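Local coordinates for ABC-type transport system, sugar-family extracellular solute-binding protein (Peptoclostridium difficile 630, PDB 6HNI), which binds tyrosine, probably as the extracellular lipoprotein component of an ABC-type transport system, and has adhesive properties, at residues A[98-101]-A[102-106]; A[191-194]-A[195-199]; A[215-218]-A[219-222]; A[268-271]-A[272-276]. The protein carries 1 engineered substitution. All coordinates share one frame; numbering follows the deposited sequence. Where two conformers were deposited one is given.

Interaction 1: residues A[98-101]-A[102-106]; sequences AAFN and ATKDI
Lys104 folds back over the end of helix 93-102 and meets Phe100 in two ways. In one of its two conformers, NZ of Lys104 donates to the carbonyl oxygen of Phe100 at 2.7 Å, from a position tilted out of the carbonyl plane. The lysine chain gets there by bending at chi2 (-68°) and again at chi4 (-63°).

In the same conformer, CE of Lys104 lies over one face of the Phe100 ring in a CH-pi contact, 3.8 Å from the centroid. NZ stands on the ring normal 4.4 Å from that centroid, a cation-pi arrangement. The Phe100 side chain also touches Leu121 and Thr130.

One water accepts from Lys104 NZ and donates to Asn101 OD1, both at 2.9 Å.

Backbone bonds close the last helical turn: Ala102 N to Ala98 O and Thr103 N to Ala99 O. Thr103 then leaves helical geometry. Its OG1 accepts from Asp105 N and, almost straight, from Ile106 N at 3.2 Å. Ile106 packs on Ile88. This is the end of helix 93-102, with a lysine bonded back to a carbonyl of its last turn, followed by an ST turn and ST motif that lead into strand 108-113.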
loop_
_atom_site.group_PDB
_atom_site.type_symbol
_atom_site.label_atom_id
_atom_site.label_comp_id
_atom_site.label_asym_id
_atom_site.label_seq_id
_atom_site.Cartn_x
_atom_site.Cartn_y
_atom_site.Cartn_z
ATOM N N ALA A 98 3.552 14.857 2.122
ATOM C CA ALA A 98 2.996 16.177 1.887
ATOM C C ALA A 98 2.421 16.820 3.182
ATOM O O ALA A 98 2.627 17.972 3.422
ATOM C CB ALA A 98 1.948 16.140 0.819
ATOM N N ALA A 99 1.660 16.018 3.937
ATOM C CA ALA A 99 1.059 16.490 5.206
ATOM C C ALA A 99 2.183 16.945 6.147
ATOM O O ALA A 99 2.121 18.030 6.721
ATOM C CB ALA A 99 0.253 15.372 5.805
ATOM N N PHE A 100 3.251 16.142 6.256
ATOM C CA PHE A 100 4.371 16.478 7.109
ATOM C C PHE A 100 5.116 17.744 6.659
ATOM O O PHE A 100 5.536 18.569 7.487
ATOM C CB PHE A 100 5.270 15.255 7.299
ATOM C CG PHE A 100 6.419 15.434 8.273
ATOM C CD1 PHE A 100 6.179 15.741 9.628
ATOM C CD2 PHE A 100 7.734 15.270 7.868
ATOM C CE1 PHE A 100 7.239 15.862 10.515
ATOM C CE2 PHE A 100 8.778 15.368 8.754
ATOM C CZ PHE A 100 8.539 15.654 10.083
ATOM N N ASN A 101 5.263 17.921 5.344
ATOM C CA ASN A 101 5.817 19.134 4.852
ATOM C C ASN A 101 4.955 20.343 5.176
ATOM O O ASN A 101 5.479 21.411 5.426
ATOM C CB ASN A 101 6.024 19.041 3.315
ATOM C CG ASN A 101 7.128 18.075 2.911
ATOM O OD1 ASN A 101 7.961 17.656 3.710
ATOM N ND2 ASN A 101 7.141 17.761 1.628
ATOM N N ALA A 102 3.647 20.170 5.103
ATOM C CA ALA A 102 2.698 21.270 5.311
ATOM C C ALA A 102 2.613 21.756 6.762
ATOM O O ALA A 102 2.387 22.929 6.973
ATOM C CB ALA A 102 1.320 20.897 4.838
ATOM N N THR A 103 2.781 20.840 7.712
ATOM C CA THR A 103 2.624 21.183 9.142
ATOM C C THR A 103 3.467 20.283 10.055
ATOM O O THR A 103 3.479 19.072 9.903
ATOM C CB THR A 103 1.125 21.110 9.551
ATOM O OG1 THR A 103 0.991 21.510 10.940
ATOM C CG2 THR A 103 0.535 19.778 9.391
ATOM N N LYS A 104 4.111 20.913 11.041
ATOM C CA LYS A 104 4.836 20.172 12.084
ATOM C C LYS A 104 4.102 20.282 13.409
ATOM O O LYS A 104 4.579 19.763 14.406
ATOM C CB LYS A 104 6.272 20.653 12.270
ATOM C CG LYS A 104 7.169 20.573 11.040
ATOM C CD LYS A 104 7.485 19.161 10.607
ATOM C CE LYS A 104 8.476 19.172 9.428
ATOM N NZ LYS A 104 7.803 19.855 8.284
ATOM N N ASP A 105 2.919 20.891 13.391
ATOM C CA ASP A 105 2.132 21.140 14.646
ATOM C C ASP A 105 0.856 20.315 14.784
ATOM O O ASP A 105 0.535 19.854 15.877
ATOM C CB ASP A 105 1.776 22.617 14.778
ATOM C CG ASP A 105 3.006 23.506 14.738
ATOM O OD1 ASP A 105 4.016 23.171 15.414
ATOM O OD2 ASP A 105 2.998 24.526 14.016
ATOM N N ILE A 106 0.093 20.176 13.714
ATOM C CA ILE A 106 -1.135 19.402 13.731
ATOM C C ILE A 106 -0.755 17.923 13.763
ATOM O O ILE A 106 0.074 17.462 12.947
ATOM C CB ILE A 106 -2.000 19.710 12.498
ATOM C CG1 ILE A 106 -2.376 21.194 12.422
ATOM C CG2 ILE A 106 -3.227 18.786 12.364
ATOM C CD1 ILE A 106 -3.101 21.583 11.159
HETATM O O HOH W 1 9.269 18.678 6.030
HETATM O O HOH W 2 6.359 22.761 7.706
#

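Interaction 2: residues A[191-194]-A[195-199]; sequences GITT and SNEVN
Glu197 turns its carboxylate back onto the backbone of Thr193 and Thr194. OE2 accepts from Thr193 N at 2.8 Å, with a nearly straight N-H approach of 165°. This donor comes from the syn side, well out of the carboxylate plane. Thr194 N makes a second, weak bond to the same oxygen at 2.9 Å. CG of Glu197 stands anti to the carbonyl carbon (chi1 -65°) and the chain is extended beyond it, which lets OE2 reach these N-H groups.

The other carboxylate oxygen, OE1, takes a short bond of 2.6 Å from a water that also contacts Thr193 OG1. In the reverse direction, Glu197 N donates to Thr194 O at 3.1 Å, from above the carbonyl plane.

Packing lies outside this polar centre. CB and CG2 of Ile192 run past CB of Glu197, the two side chains pointing opposite ways. The far end of Ile192, CD1, reaches CG2 of Val198 at 3.8 Å. Both Ile192 and Val198 rest on Met161 of strand 157-163.

The contact joins the end of strand 186-192 to helix 198-205. One good and one weak backbone N-H bond on OE2 would probably stabilise its negative charge.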
loop_
_atom_site.group_PDB
_atom_site.type_symbol
_atom_site.label_atom_id
_atom_site.label_comp_id
_atom_site.label_asym_id
_atom_site.label_seq_id
_atom_site.Cartn_x
_atom_site.Cartn_y
_atom_site.Cartn_z
ATOM N N GLY A 191 12.304 0.551 -13.738
ATOM C CA GLY A 191 11.938 1.784 -13.104
ATOM C C GLY A 191 11.228 2.718 -14.051
ATOM O O GLY A 191 11.755 3.004 -15.146
ATOM N N ILE A 192 10.051 3.194 -13.637
ATOM C CA ILE A 192 9.279 4.196 -14.381
ATOM C C ILE A 192 8.896 5.371 -13.470
ATOM O O ILE A 192 9.126 5.316 -12.251
ATOM C CB ILE A 192 8.023 3.551 -14.999
ATOM C CG1 ILE A 192 7.060 3.058 -13.886
ATOM C CG2 ILE A 192 8.413 2.440 -15.997
ATOM C CD1 ILE A 192 5.712 2.657 -14.402
ATOM N N THR A 193 8.351 6.437 -14.050
ATOM C CA THR A 193 7.908 7.604 -13.288
ATOM C C THR A 193 6.529 8.086 -13.635
ATOM O O THR A 193 6.022 8.929 -12.904
ATOM C CB THR A 193 8.865 8.809 -13.425
ATOM O OG1 THR A 193 9.010 9.143 -14.793
ATOM C CG2 THR A 193 10.212 8.505 -12.840
ATOM N N THR A 194 5.896 7.549 -14.668
ATOM C CA THR A 194 4.597 8.004 -15.149
ATOM C C THR A 194 3.726 6.820 -15.541
ATOM O O THR A 194 4.250 5.742 -15.973
ATOM C CB THR A 194 4.727 8.943 -16.379
ATOM O OG1 THR A 194 5.225 8.181 -17.465
ATOM C CG2 THR A 194 5.652 10.073 -16.093
ATOM N N SER A 195 2.417 6.992 -15.501
ATOM C CA SER A 195 1.479 5.968 -15.929
ATOM C C SER A 195 1.610 5.678 -17.439
ATOM O O SER A 195 1.333 4.552 -17.885
ATOM C CB SER A 195 0.014 6.313 -15.660
ATOM O OG SER A 195 -0.335 7.528 -16.243
ATOM N N ASN A 196 2.012 6.691 -18.223
ATOM C CA ASN A 196 2.203 6.486 -19.667
ATOM C C ASN A 196 3.295 5.487 -19.972
ATOM O O ASN A 196 3.294 4.957 -21.081
ATOM C CB ASN A 196 2.465 7.821 -20.345
ATOM C CG ASN A 196 1.194 8.621 -20.570
ATOM O OD1 ASN A 196 0.085 8.074 -20.599
ATOM N ND2 ASN A 196 1.359 9.935 -20.779
ATOM N N GLU A 197 4.223 5.237 -19.063
ATOM C CA GLU A 197 5.309 4.268 -19.242
ATOM C C GLU A 197 4.955 2.854 -18.921
ATOM O O GLU A 197 5.754 1.983 -19.148
ATOM C CB GLU A 197 6.536 4.658 -18.421
ATOM C CG GLU A 197 7.226 5.939 -18.808
ATOM C CD GLU A 197 8.249 6.383 -17.785
ATOM O OE1 GLU A 197 9.463 6.283 -18.003
ATOM O OE2 GLU A 197 7.861 6.856 -16.742
ATOM N N VAL A 198 3.774 2.583 -18.364
ATOM C CA VAL A 198 3.426 1.239 -17.939
ATOM C C VAL A 198 3.413 0.243 -19.116
ATOM O O VAL A 198 3.964 -0.863 -18.985
ATOM C CB VAL A 198 2.079 1.240 -17.178
ATOM C CG1 VAL A 198 1.526 -0.161 -16.962
ATOM C CG2 VAL A 198 2.271 1.952 -15.833
ATOM N N ASN A 199 2.790 0.622 -20.239
ATOM C CA ASN A 199 2.626 -0.314 -21.362
ATOM C C ASN A 199 3.973 -0.837 -21.826
ATOM O O ASN A 199 4.219 -2.071 -21.847
ATOM C CB ASN A 199 1.893 0.369 -22.491
ATOM C CG ASN A 199 1.523 -0.588 -23.627
ATOM O OD1 ASN A 199 2.393 -1.306 -24.140
ATOM N ND2 ASN A 199 0.237 -0.641 -23.994
HETATM O O HOH W 3 10.888 7.586 -16.327
#

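Interaction 3: residues A[215-218]-A[219-222]; sequences PTDN and LVAS. With TYR (tyrosine), chain B.
Asp217 caps the first turn of helix 218-221 with its side chain. Its CG stands anti to the backbone N (chi1 -177°), which brings OD1 to the N-H of Val220. OD1 accepts from Val220 N at 2.8 Å through its anti lone pair, and CG2 of Val220 packs against the same oxygen. The other oxygen, OD2, is held by Ser169 OG and Asn163 N. Ala221 N donates to Asp217 O.

This is an N-cap, two residues beyond the end of strand 211-214 being passed before it, in a periplasmic-binding-protein fold, and it forms part of the tyrosine pocket. Thr216, the centre of an inverse gamma turn, keeps OG1 between its backbone N and carbonyl carbon (chi1 65°). There OG1 accepts from the ligand amine N at 2.9 Å, while CG2 lies near the ligand ring carbons CE2 and CZ. The amide of Asn218 also reaches the ligand: ND2 donates to the carboxylate oxygen O at 2.9 Å. His34 NE2 bonds OD1 of this amide and helps to set its rotation.

CB of Ala221 comes within 3.7 Å of the ligand OH. Asn218 O accepts from Ser222 N at 3.1 Å and, in one of two serine conformers, from OG at 2.8 Å, on opposite faces.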
loop_
_atom_site.group_PDB
_atom_site.type_symbol
_atom_site.label_atom_id
_atom_site.label_comp_id
_atom_site.label_asym_id
_atom_site.label_seq_id
_atom_site.Cartn_x
_atom_site.Cartn_y
_atom_site.Cartn_z
ATOM N N PRO A 215 5.379 -4.762 -5.869
ATOM C CA PRO A 215 5.457 -4.185 -4.512
ATOM C C PRO A 215 4.255 -3.273 -4.273
ATOM O O PRO A 215 3.406 -3.073 -5.112
ATOM C CB PRO A 215 6.760 -3.372 -4.534
ATOM C CG PRO A 215 7.202 -3.324 -5.928
ATOM C CD PRO A 215 6.269 -4.045 -6.818
ATOM N N THR A 216 4.186 -2.773 -3.023
ATOM C CA THR A 216 3.175 -1.752 -2.704
ATOM C C THR A 216 3.574 -0.359 -3.208
ATOM O O THR A 216 4.034 0.504 -2.493
ATOM C CB THR A 216 2.797 -1.754 -1.188
ATOM O OG1 THR A 216 3.883 -1.380 -0.403
ATOM C CG2 THR A 216 2.238 -3.118 -0.820
ATOM N N ASP A 217 3.542 -0.277 -4.563
ATOM C CA ASP A 217 3.821 0.872 -5.351
ATOM C C ASP A 217 2.499 1.455 -5.879
ATOM O O ASP A 217 1.696 0.761 -6.479
ATOM C CB ASP A 217 4.659 0.390 -6.578
ATOM C CG ASP A 217 5.078 1.536 -7.466
ATOM O OD1 ASP A 217 4.305 1.985 -8.347
ATOM O OD2 ASP A 217 6.219 1.990 -7.274
ATOM N N ASN A 218 2.245 2.739 -5.525
ATOM C CA ASN A 218 1.003 3.360 -5.858
ATOM C C ASN A 218 0.737 3.507 -7.347
ATOM O O ASN A 218 -0.356 3.337 -7.792
ATOM C CB ASN A 218 0.873 4.724 -5.161
ATOM C CG ASN A 218 0.774 4.606 -3.640
ATOM O OD1 ASN A 218 -0.278 4.172 -3.110
ATOM N ND2 ASN A 218 1.835 4.957 -2.959
ATOM N N LEU A 219 1.817 3.798 -8.085
ATOM C CA LEU A 219 1.700 3.957 -9.553
ATOM C C LEU A 219 1.308 2.635 -10.225
ATOM O O LEU A 219 0.339 2.579 -10.981
ATOM C CB LEU A 219 2.995 4.544 -10.079
ATOM C CG LEU A 219 2.920 4.901 -11.564
ATOM C CD1 LEU A 219 1.948 6.029 -11.815
ATOM C CD2 LEU A 219 4.317 5.265 -12.051
ATOM N N VAL A 220 2.017 1.564 -9.883
ATOM C CA VAL A 220 1.721 0.253 -10.493
ATOM C C VAL A 220 0.379 -0.317 -10.013
ATOM O O VAL A 220 -0.408 -0.832 -10.799
ATOM C CB VAL A 220 2.886 -0.715 -10.306
ATOM C CG1 VAL A 220 2.564 -2.059 -10.931
ATOM C CG2 VAL A 220 4.137 -0.160 -11.000
ATOM N N ALA A 221 0.085 -0.155 -8.713
ATOM C CA ALA A 221 -1.212 -0.610 -8.197
ATOM C C ALA A 221 -2.376 0.080 -8.893
ATOM O O ALA A 221 -3.430 -0.520 -9.031
ATOM C CB ALA A 221 -1.265 -0.388 -6.676
ATOM N N SER A 222 -2.206 1.332 -9.304
ATOM C CA SER A 222 -3.237 2.089 -10.025
ATOM C C SER A 222 -3.416 1.735 -11.491
ATOM O O SER A 222 -4.413 2.150 -12.126
ATOM C CB SER A 222 -2.880 3.547 -9.984
ATOM O OG SER A 222 -2.960 3.990 -8.647
HETATM N N TYR B . 2.760 1.138 0.636
HETATM C CA TYR B . 2.328 2.275 -0.196
HETATM C C TYR B . 2.934 3.560 0.345
HETATM O O TYR B . 2.555 4.624 -0.130
HETATM C CB TYR B . 0.803 2.303 -0.425
HETATM C CG TYR B . 0.316 1.136 -1.217
HETATM C CD1 TYR B . 0.692 1.009 -2.587
HETATM C CD2 TYR B . -0.427 0.120 -0.694
HETATM C CE1 TYR B . 0.321 -0.099 -3.304
HETATM C CE2 TYR B . -0.810 -0.998 -1.402
HETATM C CZ TYR B . -0.415 -1.115 -2.756
HETATM O OH TYR B . -0.781 -2.231 -3.482
HETATM O OXT TYR B . 3.838 3.515 1.154
#

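Interaction 4: residues A[268-271]-A[272-276]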
loop_
_atom_site.group_PDB
_atom_site.type_symbol
_atom_site.label_atom_id
_atom_site.label_comp_id
_atom_site.label_asym_id
_atom_site.label_seq_id
_atom_site.Cartn_x
_atom_site.Cartn_y
_atom_site.Cartn_z
ATOM N N MET A 268 -6.092 4.785 17.069
ATOM C CA MET A 268 -5.060 5.690 17.471
ATOM C C MET A 268 -5.527 7.130 17.360
ATOM O O MET A 268 -5.212 7.971 18.216
ATOM C CB MET A 268 -3.824 5.476 16.547
ATOM C CG MET A 268 -3.236 4.104 16.716
ATOM S SD MET A 268 -1.947 3.600 15.552
ATOM C CE MET A 268 -0.601 4.475 16.276
ATOM N N ALA A 269 -6.379 7.431 16.380
ATOM C CA ALA A 269 -7.034 8.752 16.294
ATOM C C ALA A 269 -7.843 9.083 17.517
ATOM O O ALA A 269 -7.842 10.235 17.966
ATOM C CB ALA A 269 -7.933 8.894 15.069
ATOM N N VAL A 270 -8.605 8.100 17.972
ATOM C CA VAL A 270 -9.452 8.298 19.179
ATOM C C VAL A 270 -8.547 8.776 20.313
ATOM O O VAL A 270 -8.885 9.758 21.047
ATOM C CB VAL A 270 -10.157 6.964 19.515
ATOM C CG1 VAL A 270 -10.787 7.024 20.896
ATOM C CG2 VAL A 270 -11.268 6.675 18.508
ATOM N N LYS A 271 -7.421 8.115 20.502
ATOM C CA LYS A 271 -6.451 8.496 21.526
ATOM C C LYS A 271 -5.946 9.914 21.409
ATOM O O LYS A 271 -5.868 10.681 22.398
ATOM C CB LYS A 271 -5.298 7.515 21.647
ATOM C CG LYS A 271 -5.699 6.088 21.942
ATOM C CD LYS A 271 -4.479 5.194 21.986
ATOM C CE LYS A 271 -4.847 3.792 22.346
ATOM N NZ LYS A 271 -3.659 2.918 22.242
ATOM N N ILE A 272 -5.570 10.312 20.186
ATOM C CA ILE A 272 -5.101 11.662 19.935
ATOM C C ILE A 272 -6.199 12.711 20.193
ATOM O O ILE A 272 -5.953 13.718 20.868
ATOM C CB ILE A 272 -4.524 11.783 18.480
ATOM C CG1 ILE A 272 -3.365 10.796 18.291
ATOM C CG2 ILE A 272 -4.128 13.214 18.207
ATOM C CD1 ILE A 272 -2.259 10.807 19.319
ATOM N N LEU A 273 -7.417 12.439 19.722
ATOM C CA LEU A 273 -8.543 13.337 19.954
ATOM C C LEU A 273 -8.855 13.502 21.452
ATOM O O LEU A 273 -9.252 14.580 21.873
ATOM C CB LEU A 273 -9.773 12.876 19.169
ATOM C CG LEU A 273 -9.634 12.928 17.632
ATOM C CD1 LEU A 273 -10.844 12.297 16.989
ATOM C CD2 LEU A 273 -9.420 14.357 17.139
ATOM N N ASN A 274 -8.575 12.458 22.218
ATOM C CA ASN A 274 -8.765 12.454 23.681
ATOM C C ASN A 274 -7.532 12.964 24.458
ATOM O O ASN A 274 -7.556 12.975 25.682
ATOM C CB ASN A 274 -9.142 11.030 24.140
ATOM C CG ASN A 274 -10.571 10.648 23.789
ATOM O OD1 ASN A 274 -11.458 11.510 23.654
ATOM N ND2 ASN A 274 -10.827 9.353 23.706
ATOM N N GLY A 275 -6.492 13.434 23.755
ATOM C CA GLY A 275 -5.375 14.114 24.436
ATOM C C GLY A 275 -4.025 13.405 24.480
ATOM O O GLY A 275 -3.069 13.946 25.053
ATOM N N GLU A 276 -3.907 12.201 23.923
ATOM C CA GLU A 276 -2.624 11.487 24.008
ATOM C C GLU A 276 -1.615 12.114 23.050
ATOM O O GLU A 276 -2.006 12.715 22.063
ATOM C CB GLU A 276 -2.823 10.003 23.758
ATOM C CG GLU A 276 -3.731 9.392 24.829
ATOM C CD GLU A 276 -3.696 7.880 24.902
ATOM O OE1 GLU A 276 -2.728 7.254 24.382
ATOM O OE2 GLU A 276 -4.661 7.329 25.503
#
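Lys271 and Glu276 meet across the end of helix 258-273, through backbone and aliphatic atoms. Glu276 N donates to Lys271 O at 2.9 Å, and the bond is nearly straight (166°). Beyond it the two side chains cross at a slant. CD of Glu276 sits 3.6 Å from CB of Lys271, and OE1 of Glu276 lies 3.6 Å from CD of Lys271. The lysine chain is extended and leads away, and NZ stays 4.9 Å from Glu276 OE1.

Asn274 lies beside Val270, both pointing the same way, with ND2 3.6 Å from CG1 of Val270. Asn274 N donates to Val270 O at 3.0 Å and weakly to Lys271 O.

Gly275 sets up this geometry. Gly275 N to Ile272 O and Glu276 N to Lys271 O, with the positive phi of Gly275 (111°), make a Schellman motif that ends the helix. The last turn itself keeps regular bonds, such as Leu273 N to Ala269 O at 2.8 Å.

Further out, Ala269, Val270 and Leu273 pack on Leu48 of helix 35-50, and Ile272 rests on Pro107 and Met281. The closing backbone bonds satisfy carbonyls of the last turn. The opposite charges of Lys271 and Glu276 do not touch, so any attraction between them is probably modest.

How the interactions relate
All four interactions are local and follow one another along the chain, with none nested or crossed. Interaction 1 ends helix 93-102 and turns toward strand 108-113. Interaction 2 makes the turn from strand 186-192 into helix 198-205. Interaction 3 starts helix 218-221 just after strand 211-214 and is the one that holds residues of the tyrosine pocket. Interaction 4 ends helix 258-273. Interactions 2 and 3 touch: CD2 of Leu219 lies 3.8 Å from CD1 of Ile192, joining edge strand 186-192 to the helix that follows strand 211-214. Interactions 1 and 4 sit on the same side of the chain's centre, about 7 Å apart at their nearest atoms, while interactions 2 and 4 lie on opposite sides.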